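Long-range contacts in cystathionine gamma-synthase (Xanthomonas oryzae pv. oryzae, PDB 6LD8), which probably uses pyridoxal phosphate to build cystathionine in the trans-sulfuration pathway, and may also cleave it: residues Asp103-Pro108 and Gly126-Ile131; Thr186-Ala191 and Arg302-Phe307; Met310-Leu315 and Asp368-Leu373. The protein carries 1 engineered substitution. One frame throughout, in Å; residues are numbered along the deposited sequence.

Contact 1: Asp103-Pro108 and Gly126-Ile131; sequences DTLVVP and GHFALI
Ala129 O accepts a bond of 2.7 Å from Leu105 N, the shortest polar bond between the two segments. The hydrogen bond is nearly straight, at 166°. The CA-H of Thr104 also leans on this oxygen, with Thr104 CA and Ala129 O 3.1 Å apart. Three more backbone bonds continue the parallel pairing. Ala129 N gives to Asp103 O at 2.8 Å, Ile131 N gives to Leu105 O, and Val107 N gives to Ile131 O. Thr104 thus pairs with Ala129, Leu105 with Leu130 and Val106 with Ile131.

The strands belong to the beta-alpha-beta unit 104-108, 113-124, 129-133. On one face Leu105, Val107, Phe128 and Leu130 lie together, and helix 113-124 packs here through Phe119, Asn120 and Leu122. Phe128 CG sits between its backbone N and carbonyl carbon (chi1 50°). This sets the ring alongside Leu105, pointing the same way, with Phe128 CE1 4.0 Å from Leu105 CD2. Val107 and Leu130 cross at about a right angle. Leu130 CD2 lies 3.8 Å from Val107 CG1 and almost as near to CG2, so both valine methyls meet one leucine methyl.

The other face carries Thr104, Val106, Ala129 and Ile131. Ala144 of helix 138-146 touches Val106 and Ile131. Thr104 CB rests 3.8 Å from Ala129 CB. Thr104 OG1 lies 3.5 Å from Ile131 CD1. The hydroxyl is buried by this contact without a polar partner in the model, and the chi1 of Thr104 is not staggered, so the rotation of this side chain is uncertain.

Strand 129-133 is outermost in the sheet of this chain, while 104-108 pairs on its other side with 151-155. The chemistry implies an attachment made by backbone bonds and apolar packing, with no charged pair between the segments.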
loop_
_atom_site.group_PDB
_atom_site.type_symbol
_atom_site.label_atom_id
_atom_site.label_comp_id
_atom_site.label_asym_id
_atom_site.label_seq_id
_atom_site.Cartn_x
_atom_site.Cartn_y
_atom_site.Cartn_z
ATOM N N ASP A 103 24.262 8.732 -34.329
ATOM C CA ASP A 103 23.047 7.994 -34.796
ATOM C C ASP A 103 21.914 8.975 -35.123
ATOM O O ASP A 103 21.868 10.111 -34.551
ATOM C CB ASP A 103 22.566 6.943 -33.811
ATOM C CG ASP A 103 23.478 5.740 -33.702
ATOM O OD1 ASP A 103 24.214 5.498 -34.663
ATOM O OD2 ASP A 103 23.418 5.050 -32.655
ATOM N N THR A 104 21.048 8.622 -36.088
ATOM C CA THR A 104 19.820 9.442 -36.283
ATOM C C THR A 104 18.571 8.627 -35.925
ATOM O O THR A 104 18.489 7.420 -36.134
ATOM C CB THR A 104 19.825 10.264 -37.591
ATOM O OG1 THR A 104 18.609 10.101 -38.325
ATOM C CG2 THR A 104 21.012 9.962 -38.462
ATOM N N LEU A 105 17.649 9.331 -35.322
ATOM C CA LEU A 105 16.363 8.778 -34.880
ATOM C C LEU A 105 15.302 9.435 -35.751
ATOM O O LEU A 105 15.330 10.727 -35.855
ATOM C CB LEU A 105 16.150 9.173 -33.419
ATOM C CG LEU A 105 14.720 8.972 -32.923
ATOM C CD1 LEU A 105 14.416 7.497 -32.917
ATOM C CD2 LEU A 105 14.524 9.590 -31.546
ATOM N N VAL A 106 14.406 8.614 -36.299
ATOM C CA VAL A 106 13.190 9.138 -36.993
ATOM C C VAL A 106 12.019 9.082 -36.021
ATOM O O VAL A 106 11.762 8.001 -35.504
ATOM C CB VAL A 106 12.886 8.321 -38.257
ATOM C CG1 VAL A 106 11.624 8.817 -38.913
ATOM C CG2 VAL A 106 14.046 8.391 -39.215
ATOM N N VAL A 107 11.294 10.176 -35.848
ATOM C CA VAL A 107 10.069 10.180 -34.995
ATOM C C VAL A 107 8.892 10.743 -35.786
ATOM O O VAL A 107 9.073 11.467 -36.771
ATOM C CB VAL A 107 10.262 10.961 -33.682
ATOM C CG1 VAL A 107 11.516 10.503 -32.942
ATOM C CG2 VAL A 107 10.271 12.444 -33.909
ATOM N N PRO A 108 7.650 10.405 -35.360
ATOM C CA PRO A 108 6.457 10.959 -35.979
ATOM C C PRO A 108 6.329 12.441 -35.658
ATOM O O PRO A 108 6.620 12.794 -34.580
ATOM C CB PRO A 108 5.311 10.159 -35.328
ATOM C CG PRO A 108 5.964 8.869 -34.824
ATOM C CD PRO A 108 7.322 9.360 -34.367
ATOM N N GLY A 126 22.938 16.893 -28.575
ATOM C CA GLY A 126 23.792 16.086 -29.466
ATOM C C GLY A 126 23.840 14.622 -29.087
ATOM O O GLY A 126 24.799 13.961 -29.526
ATOM N N HIS A 127 22.822 14.069 -28.402
ATOM C CA HIS A 127 22.828 12.615 -28.075
ATOM C C HIS A 127 22.569 11.807 -29.354
ATOM O O HIS A 127 22.970 10.621 -29.416
ATOM C CB HIS A 127 21.842 12.296 -26.952
ATOM C CG HIS A 127 22.326 12.737 -25.622
ATOM N ND1 HIS A 127 21.764 12.275 -24.455
ATOM C CD2 HIS A 127 23.343 13.564 -25.272
ATOM C CE1 HIS A 127 22.408 12.813 -23.440
ATOM N NE2 HIS A 127 23.375 13.599 -23.911
ATOM N N PHE A 128 21.886 12.415 -30.322
ATOM C CA PHE A 128 21.558 11.785 -31.632
ATOM C C PHE A 128 21.053 12.905 -32.549
ATOM O O PHE A 128 20.813 14.035 -32.043
ATOM C CB PHE A 128 20.583 10.601 -31.440
ATOM C CG PHE A 128 19.382 10.943 -30.591
ATOM C CD1 PHE A 128 18.386 11.778 -31.068
ATOM C CD2 PHE A 128 19.309 10.534 -29.271
ATOM C CE1 PHE A 128 17.323 12.155 -30.258
ATOM C CE2 PHE A 128 18.255 10.925 -28.472
ATOM C CZ PHE A 128 17.278 11.748 -28.945
ATOM N N ALA A 129 20.955 12.623 -33.852
ATOM C CA ALA A 129 20.277 13.537 -34.796
ATOM C C ALA A 129 18.824 13.088 -34.923
ATOM O O ALA A 129 18.535 11.848 -34.889
ATOM C CB ALA A 129 20.971 13.558 -36.139
ATOM N N LEU A 130 17.958 14.065 -35.088
ATOM C CA LEU A 130 16.486 13.885 -35.039
ATOM C C LEU A 130 15.948 14.143 -36.444
ATOM O O LEU A 130 16.181 15.268 -36.903
ATOM C CB LEU A 130 15.915 14.950 -34.094
ATOM C CG LEU A 130 14.774 14.544 -33.162
ATOM C CD1 LEU A 130 13.810 15.705 -32.991
ATOM C CD2 LEU A 130 14.048 13.302 -33.602
ATOM N N ILE A 131 15.217 13.207 -37.049
ATOM C CA ILE A 131 14.315 13.534 -38.199
ATOM C C ILE A 131 12.852 13.375 -37.778
ATOM O O ILE A 131 12.492 12.304 -37.319
ATOM C CB ILE A 131 14.644 12.703 -39.444
ATOM C CG1 ILE A 131 16.065 12.993 -39.924
ATOM C CG2 ILE A 131 13.620 12.996 -40.532
ATOM C CD1 ILE A 131 16.712 11.837 -40.642
#

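Contact 2: Thr186-Ala191 and Arg302-Phe307; sequences TFLSPA and RQQKGF. With 0JO (2-{[(E)-{3-hydroxy-2-methyl-5-[(phosphonooxy)methyl]pyridin-4-yl}methylidene]amino}prop-2-enoic acid), chain E.
Leu188 packs on Gln304 where the loop after strand 180-184 meets the chain leaving helix 297-303. The loop contains an ST turn at Ser189. Its start, at Thr186, lies beside the bound cofactor adduct.

Van der Waals packing makes most of the contact. Leu188 CD1 stands above the flat amide of Gln304, almost directly over CD at 3.3 Å. It is 3.5 Å from Gln304 NE2 and 3.6 Å from Gln304 OE1, so it is set nearly evenly over the group. The two side chains cross at about a right angle. Leu188 CG lies beside its own backbone N (chi1 -71°), which sends the branched end out to the glutamine. CD2 reaches on toward Gly306 O and the carbonyl carbon of Phe307. The packing over the amide is tight. Farther along, the aliphatic part of Lys305 passes Ala191 O, with Lys305 CD 3.9 Å away.

Hydrogen bonds shape each side from within. Gln304 NE2 gives to Gly306 O at 2.8 Å, and that oxygen lies only 7° out of the amide plane. The bond fixes the rotation of the amide and so presents its flat side to Leu188. In the loop, Ser189 OG gives to Leu188 O at 2.7 Å and accepts from Ala191 N, closing the ST turn. Just past the loop segment, a backbone hydrogen bond between Lys305 and Leu192 ties the two parts of the chain directly. Gln303 OE1 and NE2 bond to Leu167 N and Thr165 O, tying the helix end to the start of helix 167-176.

The cofactor adduct is met at the start of the loop. Thr186 OG1 is bonded to Asp184 OD1 and Ser206 N. This holds the side chain against the pyridine ring, with Thr186 CB 3.8 Å from the methyl carbon C2A of the adduct.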
loop_
_atom_site.group_PDB
_atom_site.type_symbol
_atom_site.label_atom_id
_atom_site.label_comp_id
_atom_site.label_asym_id
_atom_site.label_seq_id
_atom_site.Cartn_x
_atom_site.Cartn_y
_atom_site.Cartn_z
ATOM N N THR A 186 0.584 2.605 -26.589
ATOM C CA THR A 186 -0.155 3.053 -25.385
ATOM C C THR A 186 -1.669 3.125 -25.676
ATOM O O THR A 186 -2.482 2.749 -24.803
ATOM C CB THR A 186 0.360 4.419 -24.909
ATOM O OG1 THR A 186 1.709 4.290 -24.471
ATOM C CG2 THR A 186 -0.464 5.016 -23.789
ATOM N N PHE A 187 -2.045 3.748 -26.789
ATOM C CA PHE A 187 -3.439 4.077 -27.129
ATOM C C PHE A 187 -4.320 2.831 -27.310
ATOM O O PHE A 187 -5.505 2.976 -27.046
ATOM C CB PHE A 187 -3.445 5.013 -28.318
ATOM C CG PHE A 187 -3.674 6.448 -27.948
ATOM C CD1 PHE A 187 -3.002 7.007 -26.879
ATOM C CD2 PHE A 187 -4.544 7.237 -28.686
ATOM C CE1 PHE A 187 -3.206 8.335 -26.548
ATOM C CE2 PHE A 187 -4.782 8.556 -28.329
ATOM C CZ PHE A 187 -4.114 9.100 -27.260
ATOM N N LEU A 188 -3.811 1.657 -27.688
ATOM C CA LEU A 188 -4.678 0.462 -27.877
ATOM C C LEU A 188 -4.407 -0.629 -26.863
ATOM O O LEU A 188 -5.343 -1.478 -26.667
ATOM C CB LEU A 188 -4.516 -0.082 -29.297
ATOM C CG LEU A 188 -5.129 0.815 -30.369
ATOM C CD1 LEU A 188 -4.788 0.300 -31.748
ATOM C CD2 LEU A 188 -6.645 0.941 -30.213
ATOM N N SER A 189 -3.213 -0.642 -26.252
ATOM C CA SER A 189 -2.762 -1.738 -25.355
ATOM C C SER A 189 -2.504 -3.003 -26.145
ATOM O O SER A 189 -2.996 -3.153 -27.248
ATOM C CB SER A 189 -3.793 -2.012 -24.263
ATOM O OG SER A 189 -4.730 -3.029 -24.600
ATOM N N PRO A 190 -1.812 -3.989 -25.555
ATOM C CA PRO A 190 -1.573 -5.254 -26.225
ATOM C C PRO A 190 -2.867 -5.994 -26.576
ATOM O O PRO A 190 -2.825 -6.904 -27.351
ATOM C CB PRO A 190 -0.876 -6.106 -25.164
ATOM C CG PRO A 190 -0.315 -5.120 -24.203
ATOM C CD PRO A 190 -1.233 -3.934 -24.209
ATOM N N ALA A 191 -3.978 -5.679 -25.922
ATOM C CA ALA A 191 -5.231 -6.442 -26.112
ATOM C C ALA A 191 -5.770 -6.129 -27.517
ATOM O O ALA A 191 -6.506 -6.950 -28.052
ATOM C CB ALA A 191 -6.221 -6.109 -25.033
ATOM N N ARG A 302 -7.730 -3.842 -40.171
ATOM C CA ARG A 302 -6.815 -4.964 -40.496
ATOM C C ARG A 302 -5.675 -5.050 -39.467
ATOM O O ARG A 302 -5.238 -6.180 -39.209
ATOM C CB ARG A 302 -6.345 -4.838 -41.963
ATOM C CG ARG A 302 -4.911 -5.290 -42.287
ATOM C CD ARG A 302 -4.605 -6.611 -43.051
ATOM N NE ARG A 302 -5.179 -6.705 -44.406
ATOM C CZ ARG A 302 -6.431 -7.112 -44.697
ATOM N NH1 ARG A 302 -7.263 -7.496 -43.735
ATOM N NH2 ARG A 302 -6.858 -7.097 -45.951
ATOM N N GLN A 303 -5.100 -3.950 -38.950
ATOM C CA GLN A 303 -3.893 -4.129 -38.087
ATOM C C GLN A 303 -4.258 -4.129 -36.582
ATOM O O GLN A 303 -3.446 -4.649 -35.848
ATOM C CB GLN A 303 -2.750 -3.195 -38.477
ATOM C CG GLN A 303 -2.887 -1.774 -37.979
ATOM C CD GLN A 303 -1.724 -0.931 -38.439
ATOM O OE1 GLN A 303 -0.914 -1.363 -39.263
ATOM N NE2 GLN A 303 -1.688 0.301 -37.960
ATOM N N GLN A 304 -5.456 -3.668 -36.205
ATOM C CA GLN A 304 -6.018 -3.600 -34.832
ATOM C C GLN A 304 -7.131 -4.653 -34.623
ATOM O O GLN A 304 -7.822 -5.003 -35.584
ATOM C CB GLN A 304 -6.553 -2.184 -34.584
ATOM C CG GLN A 304 -5.576 -1.085 -34.999
ATOM C CD GLN A 304 -6.132 0.288 -34.774
ATOM O OE1 GLN A 304 -5.511 1.305 -35.151
ATOM N NE2 GLN A 304 -7.303 0.328 -34.128
ATOM N N LYS A 305 -7.364 -5.097 -33.386
ATOM C CA LYS A 305 -8.459 -6.026 -33.042
ATOM C C LYS A 305 -9.660 -5.205 -32.615
ATOM O O LYS A 305 -10.687 -5.774 -32.321
ATOM C CB LYS A 305 -8.040 -7.025 -31.971
ATOM C CG LYS A 305 -6.775 -7.786 -32.325
ATOM C CD LYS A 305 -6.525 -8.956 -31.370
ATOM C CE LYS A 305 -5.052 -9.225 -31.111
ATOM N NZ LYS A 305 -4.371 -9.736 -32.328
ATOM N N GLY A 306 -9.514 -3.892 -32.566
ATOM C CA GLY A 306 -10.644 -3.016 -32.234
ATOM C C GLY A 306 -10.225 -1.603 -32.489
ATOM O O GLY A 306 -8.996 -1.384 -32.748
ATOM N N PHE A 307 -11.172 -0.694 -32.456
ATOM C CA PHE A 307 -10.956 0.741 -32.779
ATOM C C PHE A 307 -10.661 1.570 -31.508
ATOM O O PHE A 307 -10.375 2.772 -31.625
ATOM C CB PHE A 307 -12.163 1.241 -33.600
ATOM C CG PHE A 307 -12.354 0.492 -34.899
ATOM C CD1 PHE A 307 -11.405 0.589 -35.915
ATOM C CD2 PHE A 307 -13.489 -0.292 -35.126
ATOM C CE1 PHE A 307 -11.578 -0.070 -37.134
ATOM C CE2 PHE A 307 -13.654 -0.967 -36.328
ATOM C CZ PHE A 307 -12.685 -0.872 -37.324
HETATM O O 0JO E . -2.626 12.695 -21.540
HETATM C C 0JO E . -1.694 12.293 -22.246
HETATM O OXT 0JO E . -1.673 12.444 -23.487
HETATM C CA 0JO E . -0.516 11.732 -21.605
HETATM C CB 0JO E . -0.127 12.191 -20.307
HETATM N N 0JO E . 0.194 10.774 -22.351
HETATM C C4A 0JO E . 1.236 10.082 -21.996
HETATM C C4 0JO E . 1.934 9.232 -22.973
HETATM C C3 0JO E . 1.285 8.937 -24.198
HETATM O O3 0JO E . 0.052 9.413 -24.479
HETATM C C2 0JO E . 1.926 8.148 -25.149
HETATM C C2A 0JO E . 1.254 7.822 -26.450
HETATM N N1 0JO E . 3.162 7.683 -24.925
HETATM C C6 0JO E . 3.795 7.978 -23.775
HETATM C C5 0JO E . 3.231 8.719 -22.772
HETATM C C5A 0JO E . 4.055 9.010 -21.543
HETATM O OP4 0JO E . 3.779 8.144 -20.411
HETATM P P 0JO E . 3.832 8.652 -18.865
HETATM O OP3 0JO E . 3.410 7.375 -18.143
HETATM O OP1 0JO E . 5.334 8.963 -18.615
HETATM O OP2 0JO E . 2.901 9.803 -18.718
#

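Contact 3: Met310-Leu315 and Asp368-Leu373; sequences MMSFEL and DGLLRL. With 0JO (2-{[(E)-{3-hydroxy-2-methyl-5-[(phosphonooxy)methyl]pyridin-4-yl}methylidene]amino}prop-2-enoic acid), chain E.
The antiparallel strands 310-315 and 370-374 are neighbours in a five-stranded sheet, with 370-374 at its centre, and Met310 and Arg372 meet at its active-site end. Met311 and Leu373 form one hydrogen-bonded pair. Leu373 N gives to Met311 O at 2.8 Å, with a longer return bond from Met311 N. Phe313 and Leu371 form the next, led by Phe313 N to Leu371 O at 2.9 Å. Ser312 and Arg372 lie between them as a non-hydrogen-bonded pair.

One face is apolar. Leu371 CB sits over the face of the Phe313 ring, a CH-pi contact 4.2 Å from the centroid. Leu373 CG comes to the ring edge, 3.8 Å from Phe313 CE1. Helix 259-277 packs on Met311, and helix 318-326 on Leu315 and Leu371, through Phe325.

The other face is more polar. Ser312 OG is bonded to Pro160 O, and Glu314 OE2 to Tyr287 OH. Leu370 CD1 packs 3.8 Å from Ser312 CB. Arg372 runs out extended and bends at chi3 (68°), which turns its guanidinium toward the adduct. Arg372 NH1 gives to OXT of the adduct at 2.9 Å, and Arg372 NH2 gives to its O at 3.1 Å, both nearly straight at 172°. Both carboxylate oxygens are held, so the carboxylate cannot easily rotate. Met310 CE lies 3.8 Å from Arg372 CD, beside the arginine shaft.

A strand-borne arginine holding the carboxylate of the amino-acid part of the adduct through two N-H groups is typical of the active site of fold-type I pyridoxal phosphate enzymes.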
loop_
_atom_site.group_PDB
_atom_site.type_symbol
_atom_site.label_atom_id
_atom_site.label_comp_id
_atom_site.label_asym_id
_atom_site.label_seq_id
_atom_site.Cartn_x
_atom_site.Cartn_y
_atom_site.Cartn_z
ATOM N N MET A 310 -10.270 6.091 -27.616
ATOM C CA MET A 310 -9.790 7.490 -27.739
ATOM C C MET A 310 -10.410 8.092 -29.001
ATOM O O MET A 310 -10.405 7.438 -30.050
ATOM C CB MET A 310 -8.261 7.556 -27.808
ATOM C CG MET A 310 -7.561 7.046 -26.541
ATOM S SD MET A 310 -8.172 7.842 -25.059
ATOM C CE MET A 310 -7.688 9.525 -25.409
ATOM N N MET A 311 -10.862 9.319 -28.905
ATOM C CA MET A 311 -11.298 10.066 -30.093
ATOM C C MET A 311 -11.119 11.565 -29.842
ATOM O O MET A 311 -11.052 11.961 -28.665
ATOM C CB MET A 311 -12.755 9.722 -30.438
ATOM C CG MET A 311 -13.797 10.221 -29.472
ATOM S SD MET A 311 -15.515 9.836 -30.092
ATOM C CE MET A 311 -15.485 8.049 -29.992
ATOM N N SER A 312 -11.052 12.378 -30.902
ATOM C CA SER A 312 -11.144 13.849 -30.752
ATOM C C SER A 312 -12.108 14.407 -31.784
ATOM O O SER A 312 -12.608 13.677 -32.650
ATOM C CB SER A 312 -9.780 14.501 -30.737
ATOM O OG SER A 312 -8.957 13.918 -31.718
ATOM N N PHE A 313 -12.488 15.642 -31.568
ATOM C CA PHE A 313 -13.500 16.326 -32.383
ATOM C C PHE A 313 -13.333 17.839 -32.211
ATOM O O PHE A 313 -12.669 18.349 -31.216
ATOM C CB PHE A 313 -14.889 15.832 -31.987
ATOM C CG PHE A 313 -15.334 16.314 -30.633
ATOM C CD1 PHE A 313 -14.885 15.692 -29.484
ATOM C CD2 PHE A 313 -16.213 17.370 -30.508
ATOM C CE1 PHE A 313 -15.294 16.127 -28.237
ATOM C CE2 PHE A 313 -16.626 17.800 -29.258
ATOM C CZ PHE A 313 -16.150 17.193 -28.131
ATOM N N GLU A 314 -13.858 18.544 -33.214
ATOM C CA GLU A 314 -13.821 20.028 -33.324
ATOM C C GLU A 314 -15.280 20.451 -33.402
ATOM O O GLU A 314 -15.993 19.938 -34.265
ATOM C CB GLU A 314 -13.051 20.530 -34.558
ATOM C CG GLU A 314 -11.523 20.615 -34.406
ATOM C CD GLU A 314 -10.720 20.339 -35.686
ATOM O OE1 GLU A 314 -9.470 20.315 -35.611
ATOM O OE2 GLU A 314 -11.347 20.112 -36.770
ATOM N N LEU A 315 -15.668 21.254 -32.435
ATOM C CA LEU A 315 -16.922 22.005 -32.325
ATOM C C LEU A 315 -16.960 23.149 -33.345
ATOM O O LEU A 315 -15.901 23.727 -33.656
ATOM C CB LEU A 315 -16.975 22.568 -30.906
ATOM C CG LEU A 315 -18.022 21.989 -29.975
ATOM C CD1 LEU A 315 -18.405 20.577 -30.368
ATOM C CD2 LEU A 315 -17.524 22.046 -28.547
ATOM N N ASP A 368 -6.243 24.730 -32.078
ATOM C CA ASP A 368 -6.626 25.330 -30.774
ATOM C C ASP A 368 -8.114 25.056 -30.429
ATOM O O ASP A 368 -8.473 25.396 -29.284
ATOM C CB ASP A 368 -6.280 26.829 -30.763
ATOM C CG ASP A 368 -4.786 27.200 -30.736
ATOM O OD1 ASP A 368 -3.873 26.293 -30.649
ATOM O OD2 ASP A 368 -4.525 28.413 -30.812
ATOM N N GLY A 369 -8.966 24.499 -31.322
ATOM C CA GLY A 369 -10.371 24.129 -30.990
ATOM C C GLY A 369 -10.577 22.615 -30.774
ATOM O O GLY A 369 -11.741 22.128 -30.756
ATOM N N LEU A 370 -9.492 21.852 -30.674
ATOM C CA LEU A 370 -9.573 20.370 -30.597
ATOM C C LEU A 370 -9.821 19.940 -29.136
ATOM O O LEU A 370 -9.052 20.375 -28.224
ATOM C CB LEU A 370 -8.290 19.737 -31.151
ATOM C CG LEU A 370 -8.374 18.226 -31.346
ATOM C CD1 LEU A 370 -9.275 17.872 -32.514
ATOM C CD2 LEU A 370 -6.999 17.573 -31.472
ATOM N N LEU A 371 -10.845 19.094 -28.955
ATOM C CA LEU A 371 -11.193 18.362 -27.705
ATOM C C LEU A 371 -10.944 16.864 -27.910
ATOM O O LEU A 371 -11.307 16.339 -28.982
ATOM C CB LEU A 371 -12.647 18.662 -27.358
ATOM C CG LEU A 371 -12.897 20.101 -26.898
ATOM C CD1 LEU A 371 -14.376 20.368 -26.723
ATOM C CD2 LEU A 371 -12.147 20.417 -25.602
ATOM N N ARG A 372 -10.285 16.233 -26.934
ATOM C CA ARG A 372 -9.965 14.793 -26.901
ATOM C C ARG A 372 -10.801 14.150 -25.785
ATOM O O ARG A 372 -10.801 14.666 -24.681
ATOM C CB ARG A 372 -8.470 14.611 -26.648
ATOM C CG ARG A 372 -7.978 13.196 -26.836
ATOM C CD ARG A 372 -6.559 13.030 -26.333
ATOM N NE ARG A 372 -6.485 13.163 -24.894
ATOM C CZ ARG A 372 -5.348 13.062 -24.214
ATOM N NH1 ARG A 372 -4.207 12.918 -24.868
ATOM N NH2 ARG A 372 -5.346 13.108 -22.884
ATOM N N LEU A 373 -11.497 13.067 -26.087
ATOM C CA LEU A 373 -12.236 12.251 -25.110
ATOM C C LEU A 373 -11.461 10.983 -24.871
ATOM O O LEU A 373 -11.051 10.340 -25.841
ATOM C CB LEU A 373 -13.599 11.891 -25.673
ATOM C CG LEU A 373 -14.454 13.072 -26.082
ATOM C CD1 LEU A 373 -15.769 12.573 -26.647
ATOM C CD2 LEU A 373 -14.694 13.971 -24.903
HETATM O O 0JO E . -2.626 12.695 -21.540
HETATM C C 0JO E . -1.694 12.293 -22.246
HETATM O OXT 0JO E . -1.673 12.444 -23.487
HETATM C CA 0JO E . -0.516 11.732 -21.605
HETATM C CB 0JO E . -0.127 12.191 -20.307
HETATM N N 0JO E . 0.194 10.774 -22.351
HETATM C C4A 0JO E . 1.236 10.082 -21.996
HETATM C C4 0JO E . 1.934 9.232 -22.973
HETATM C C3 0JO E . 1.285 8.937 -24.198
HETATM O O3 0JO E . 0.052 9.413 -24.479
HETATM C C2 0JO E . 1.926 8.148 -25.149
HETATM C C2A 0JO E . 1.254 7.822 -26.450
HETATM N N1 0JO E . 3.162 7.683 -24.925
HETATM C C6 0JO E . 3.795 7.978 -23.775
HETATM C C5 0JO E . 3.231 8.719 -22.772
HETATM C C5A 0JO E . 4.055 9.010 -21.543
HETATM O OP4 0JO E . 3.779 8.144 -20.411
HETATM P P 0JO E . 3.832 8.652 -18.865
HETATM O OP3 0JO E . 3.410 7.375 -18.143
HETATM O OP1 0JO E . 5.334 8.963 -18.615
HETATM O OP2 0JO E . 2.901 9.803 -18.718
#

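From the N terminus, contact 1 closes first. It brings strand 129-133 beside 104-108 after helix 113-124, at one side of the seven-stranded sheet. Contact 2 closes a much longer loop of 110 residues, joining the segment after strand 180-184 to the end of helix 297-303. Contact 3 then closes a loop of 52 residues within the five-stranded sheet. The three follow in series; none nests in or crosses another. Contact 1 stays apart, its nearest atoms about 12 Å from contact 2. Contacts 2 and 3 touch, Phe187 CE2 lying 3.6 Å from Met310 CG, and both reach the cofactor adduct.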